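Local coordinates for isochorismatase family protein (Enterococcus faecalis, PDB 2A67) that probably acts as a hydrolase of the isochorismatase family, related to nicotinamidases, although its own substrate is not established, at residues A6-D11 against L104-V109. Residues are numbered along the deposited sequence; the frame is centred on the assembly and turned at random.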
loop_
_atom_site.group_PDB
_atom_site.type_symbol
_atom_site.label_atom_id
_atom_site.label_comp_id
_atom_site.label_asym_id
_atom_site.label_seq_id
_atom_site.Cartn_x
_atom_site.Cartn_y
_atom_site.Cartn_z
ATOM N N ALA D 6 -19.222 2.564 6.294
ATOM C CA ALA D 6 -19.529 1.472 5.402
ATOM C C ALA D 6 -18.628 0.295 5.691
ATOM O O ALA D 6 -17.489 0.458 6.152
ATOM C CB ALA D 6 -19.324 1.888 3.905
ATOM N N LEU D 7 -19.154 -0.880 5.402
ATOM C CA LEU D 7 -18.410 -2.109 5.392
ATOM C C LEU D 7 -17.968 -2.370 3.919
ATOM O O LEU D 7 -18.812 -2.467 3.010
ATOM C CB LEU D 7 -19.316 -3.231 5.838
ATOM C CG LEU D 7 -18.737 -4.623 6.108
ATOM C CD1 LEU D 7 -17.668 -4.585 7.245
ATOM C CD2 LEU D 7 -19.869 -5.575 6.472
ATOM N N LEU D 8 -16.652 -2.472 3.710
ATOM C CA LEU D 8 -16.099 -2.619 2.400
ATOM C C LEU D 8 -15.480 -4.022 2.280
ATOM O O LEU D 8 -14.462 -4.314 2.939
ATOM C CB LEU D 8 -15.076 -1.503 2.131
ATOM C CG LEU D 8 -14.432 -1.482 0.709
ATOM C CD1 LEU D 8 -15.542 -1.164 -0.322
ATOM C CD2 LEU D 8 -13.324 -0.423 0.689
ATOM N N LEU D 9 -16.090 -4.878 1.442
ATOM C CA LEU D 9 -15.780 -6.310 1.429
ATOM C C LEU D 9 -15.152 -6.673 0.086
ATOM O O LEU D 9 -15.844 -6.677 -0.922
ATOM C CB LEU D 9 -17.051 -7.147 1.682
ATOM C CG LEU D 9 -17.795 -6.867 3.027
ATOM C CD1 LEU D 9 -19.020 -7.702 3.103
ATOM C CD2 LEU D 9 -16.874 -7.124 4.208
ATOM N N ILE D 10 -13.852 -6.966 0.100
ATOM C CA ILE D 10 -13.050 -6.950 -1.110
ATOM C C ILE D 10 -12.815 -8.362 -1.685
ATOM O O ILE D 10 -12.227 -9.261 -1.053
ATOM C CB ILE D 10 -11.701 -6.196 -0.903
ATOM C CG1 ILE D 10 -11.938 -4.745 -0.461
ATOM C CG2 ILE D 10 -10.805 -6.295 -2.227
ATOM C CD1 ILE D 10 -10.698 -4.125 0.177
ATOM N N ASP D 11 -13.294 -8.533 -2.907
ATOM C CA ASP D 11 -12.965 -9.699 -3.765
ATOM C C ASP D 11 -13.239 -11.041 -3.128
ATOM O O ASP D 11 -12.448 -11.977 -3.290
ATOM C CB ASP D 11 -11.484 -9.673 -4.218
ATOM C CG ASP D 11 -11.139 -8.505 -5.151
ATOM O OD1 ASP D 11 -12.005 -7.713 -5.545
ATOM O OD2 ASP D 11 -9.954 -8.367 -5.510
ATOM N N LEU D 104 -14.474 3.507 6.865
ATOM C CA LEU D 104 -14.561 2.263 6.107
ATOM C C LEU D 104 -14.077 1.179 7.016
ATOM O O LEU D 104 -12.962 1.259 7.519
ATOM C CB LEU D 104 -13.560 2.306 4.898
ATOM C CG LEU D 104 -13.894 3.368 3.857
ATOM C CD1 LEU D 104 -12.786 3.439 2.774
ATOM C CD2 LEU D 104 -15.306 3.027 3.257
ATOM N N GLU D 105 -14.894 0.152 7.189
ATOM C CA GLU D 105 -14.462 -1.098 7.832
ATOM C C GLU D 105 -14.149 -2.109 6.720
ATOM O O GLU D 105 -15.035 -2.534 5.996
ATOM C CB GLU D 105 -15.551 -1.688 8.757
ATOM C CG GLU D 105 -15.071 -2.949 9.491
ATOM C CD GLU D 105 -16.105 -3.498 10.491
ATOM O OE1 GLU D 105 -17.007 -2.731 10.952
ATOM O OE2 GLU D 105 -15.966 -4.689 10.832
ATOM N N ILE D 106 -12.901 -2.542 6.642
ATOM C CA ILE D 106 -12.420 -3.296 5.479
ATOM C C ILE D 106 -12.153 -4.766 5.774
ATOM O O ILE D 106 -11.581 -5.129 6.805
ATOM C CB ILE D 106 -11.147 -2.596 4.913
ATOM C CG1 ILE D 106 -11.529 -1.192 4.404
ATOM C CG2 ILE D 106 -10.510 -3.415 3.713
ATOM C CD1 ILE D 106 -10.392 -0.182 4.256
ATOM N N ALA D 107 -12.527 -5.629 4.832
ATOM C CA ALA D 107 -12.241 -7.064 4.913
ATOM C C ALA D 107 -12.050 -7.550 3.462
ATOM O O ALA D 107 -12.475 -6.863 2.517
ATOM C CB ALA D 107 -13.426 -7.806 5.597
ATOM N N GLY D 108 -11.336 -8.656 3.295
ATOM C CA GLY D 108 -11.367 -9.364 1.986
ATOM C C GLY D 108 -10.122 -10.148 1.748
ATOM O O GLY D 108 -9.404 -10.485 2.682
ATOM N N VAL D 109 -9.860 -10.402 0.461
ATOM C CA VAL D 109 -8.737 -11.196 -0.030
ATOM C C VAL D 109 -8.249 -10.504 -1.312
ATOM O O VAL D 109 -9.020 -9.754 -1.924
ATOM C CB VAL D 109 -9.191 -12.677 -0.373
ATOM C CG1 VAL D 109 -9.857 -13.359 0.873
ATOM C CG2 VAL D 109 -10.205 -12.649 -1.522
#
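Ala6 O accepts the backbone N-H of Glu105 at 2.8 Å, with an N-H...O angle of 174°, the first of five backbone hydrogen bonds that zip strand 6-10 to strand 104-109. Leu8 N donates to Glu105 O and Leu8 O accepts from Ala107 N; Ile10 N donates to Ala107 O and Ile10 O accepts from Val109 N. This ladder, in register from Ala6 with Leu104 to Ile10 with Gly108 and with strand directions only 12° apart, defines a regular parallel pairing. CA-H...O contacts supplement it, the shortest from Gly108 CA to Ile10 O at 3.2 Å. Gly108 brings no side chain here, consistent with the 4.3 Å between the CA atoms of Ile10 and Gly108, the closest pair in the register.

On the face of Ala6, Leu8 and Leu104, Ile10 CD1 meets the CG2 branch of Ile106 at 3.6 Å, the two crossing at a slant, while Leu8 runs alongside Ile106 and touches CG1 with CD2. Helix 111-125 packs here on Ile10 and Leu104. On the other face Leu9 reaches Ala107 CB with CD2 (3.8 Å), and helix 26-42 lies against Leu7 and Leu9.

Polar chemistry centres on Glu105, extended with CG anti to the backbone N (chi1 -177°). It runs beside Leu7; Leu7 CD1 lies 3.8 Å from Glu105 CD. The buried carboxylate is gripped by Arg5 and Tyr40 at OE1 and by Arg36 and Thr132 at OE2, which should fix its rotation. Asp11 OD2 forms a salt bridge with Lys81.

These central strands of the parallel sheet in this α/β fold combine an apolar core with a buried carboxylate whose charge is probably balanced by Arg5 and Arg36, and their C-terminal ends bring Asp11 beside Cys114, consistent with the Asp-Lys-Cys catalytic triad of isochorismatase-like hydrolases.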